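Local coordinates for cellulosome anchoring protein cohesin region (Clostridium thermocellum, PDB 4DH2), which serves as the type I cohesin module of a cellulosome anchoring protein, binding a type I dockerin partner, and may also bind carbohydrate, at residues I89-D94 against A111-R116. Sequence-based numbering, arbitrary orientation.
Sequences IVFLFD and AKLTVR
In the jelly-roll β-sandwich of this cohesin, Ile89 and Phe91 from one sheet layer meet Leu113 and Ala111 from the opposing layer, across the hydrophobic core. The axes of the two segments come no closer than 10.7 Å, their directions run 153° apart, and no hydrogen bond links them, so the contact is made by apolar side chains alone. Ile89 and Leu113 reach tip to tip. Ile89 has CG1 anti to its carbonyl carbon (chi1 -49°) and an extended outer torsion (chi2 174°), which carries CD1 out to the methyl fork of Leu113. There CD1 lies 3.7 Å from Leu113 CD2 and 3.9 Å from Leu113 CD1, touching both branches. Leu113 does not leave its strand pointing straight at the partner, but its far end swings nearer and supplies the methyls.

Two residues further along the strand, Phe91 sends the far end of its ring into the interior, and Leu113 CD2 sits at the ring edge, close to the ring plane, 4.1 Å from CZ. That single methyl is thus shared by the isoleucine tip and the phenylalanine rim. Phe110, next to Ala111, adds an edge-to-face contact with Phe91, while Val62 and Val65 of strand 60-67 pack on Ile89 and Phe91 respectively. The reverse side of strand 88-94 serves the complex: Val90 and Leu92 pack on Leu64 and Leu65 of the dockerin chain, and Asp94 OD2 forms a salt bridge with Lys25 NZ of the dockerin chain. Back inside the sandwich, the short side chain of Ala111 comes up to the phenyl ring obliquely, its CB 3.6 Å from Phe91 CE1.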
# COMPACT_ATOMS: atom_id res chain seq x y z
N ILE A 89 -6.16 4.70 -3.54
CA ILE A 89 -5.86 3.31 -3.76
C ILE A 89 -4.76 2.92 -2.80
O ILE A 89 -3.66 3.52 -2.79
CB ILE A 89 -5.36 3.04 -5.17
CG1 ILE A 89 -6.28 3.68 -6.21
CG2 ILE A 89 -5.23 1.54 -5.37
CD1 ILE A 89 -5.72 3.55 -7.59
N VAL A 90 -5.04 1.92 -1.98
CA VAL A 90 -4.09 1.49 -0.95
C VAL A 90 -3.58 0.10 -1.32
O VAL A 90 -4.35 -0.78 -1.72
CB VAL A 90 -4.74 1.45 0.44
CG1 VAL A 90 -3.69 1.27 1.52
CG2 VAL A 90 -5.50 2.75 0.69
N PHE A 91 -2.27 -0.08 -1.21
CA PHE A 91 -1.63 -1.35 -1.49
C PHE A 91 -0.99 -1.88 -0.22
O PHE A 91 -0.46 -1.13 0.59
CB PHE A 91 -0.49 -1.17 -2.50
CG PHE A 91 -0.93 -0.62 -3.81
CD1 PHE A 91 -1.29 -1.48 -4.84
CD2 PHE A 91 -0.97 0.73 -4.03
CE1 PHE A 91 -1.70 -0.98 -6.07
CE2 PHE A 91 -1.37 1.23 -5.27
CZ PHE A 91 -1.72 0.35 -6.28
N LEU A 92 -1.06 -3.20 -0.05
CA LEU A 92 -0.34 -3.87 1.02
C LEU A 92 0.33 -5.12 0.47
O LEU A 92 -0.34 -6.02 -0.11
CB LEU A 92 -1.29 -4.22 2.14
CG LEU A 92 -0.60 -4.92 3.32
CD1 LEU A 92 0.34 -3.97 4.07
CD2 LEU A 92 -1.67 -5.46 4.24
N PHE A 93 1.63 -5.21 0.68
CA PHE A 93 2.40 -6.39 0.31
C PHE A 93 3.12 -6.92 1.52
O PHE A 93 3.66 -6.15 2.31
CB PHE A 93 3.44 -6.03 -0.75
CG PHE A 93 4.43 -7.11 -0.97
CD1 PHE A 93 4.16 -8.14 -1.85
CD2 PHE A 93 5.62 -7.13 -0.27
CE1 PHE A 93 5.07 -9.19 -2.03
CE2 PHE A 93 6.54 -8.17 -0.43
CZ PHE A 93 6.26 -9.21 -1.32
N ASP A 94 3.14 -8.25 1.67
CA ASP A 94 3.95 -8.88 2.68
C ASP A 94 4.31 -10.28 2.16
O ASP A 94 3.44 -11.00 1.67
CB ASP A 94 3.17 -9.03 3.98
CG ASP A 94 3.91 -9.83 5.03
OD1 ASP A 94 5.04 -9.43 5.38
OD2 ASP A 94 3.37 -10.87 5.51
N ALA A 111 2.61 -2.71 -9.63
CA ALA A 111 1.17 -2.78 -9.81
C ALA A 111 0.77 -2.08 -11.08
O ALA A 111 1.49 -1.20 -11.57
CB ALA A 111 0.46 -2.19 -8.63
N LYS A 112 -0.36 -2.47 -11.65
CA LYS A 112 -0.91 -1.76 -12.78
C LYS A 112 -2.33 -1.35 -12.43
O LYS A 112 -3.13 -2.18 -11.98
CB LYS A 112 -0.94 -2.68 -14.02
CG LYS A 112 0.42 -3.02 -14.57
CD LYS A 112 0.30 -3.92 -15.81
CE LYS A 112 1.65 -4.13 -16.49
NZ LYS A 112 2.48 -5.22 -15.86
N LEU A 113 -2.66 -0.09 -12.68
CA LEU A 113 -4.01 0.38 -12.50
C LEU A 113 -4.69 0.30 -13.86
O LEU A 113 -4.06 0.61 -14.85
CB LEU A 113 -4.01 1.84 -12.12
CG LEU A 113 -3.16 2.21 -10.91
CD1 LEU A 113 -3.30 3.68 -10.64
CD2 LEU A 113 -3.58 1.37 -9.73
N THR A 114 -5.94 -0.11 -13.90
CA THR A 114 -6.72 0.03 -15.13
C THR A 114 -7.73 1.11 -14.83
O THR A 114 -8.56 0.95 -13.93
CB THR A 114 -7.44 -1.29 -15.51
OG1 THR A 114 -6.48 -2.33 -15.66
CG2 THR A 114 -8.23 -1.12 -16.82
N VAL A 115 -7.68 2.21 -15.58
CA VAL A 115 -8.56 3.30 -15.31
C VAL A 115 -9.30 3.76 -16.55
O VAL A 115 -8.82 3.60 -17.67
CB VAL A 115 -7.81 4.51 -14.74
CG1 VAL A 115 -6.92 4.05 -13.59
CG2 VAL A 115 -7.00 5.23 -15.84
N ARG A 116 -10.46 4.36 -16.33
CA ARG A 116 -11.20 4.98 -17.43
C ARG A 116 -11.08 6.46 -17.28
O ARG A 116 -11.31 6.99 -16.21
CB ARG A 116 -12.68 4.62 -17.38
CG ARG A 116 -13.50 5.39 -18.42
CD ARG A 116 -14.99 5.23 -18.20
NE ARG A 116 -15.48 3.96 -18.73
CZ ARG A 116 -16.26 3.11 -18.07
NH1 ARG A 116 -16.66 3.38 -16.83
NH2 ARG A 116 -16.64 1.99 -18.65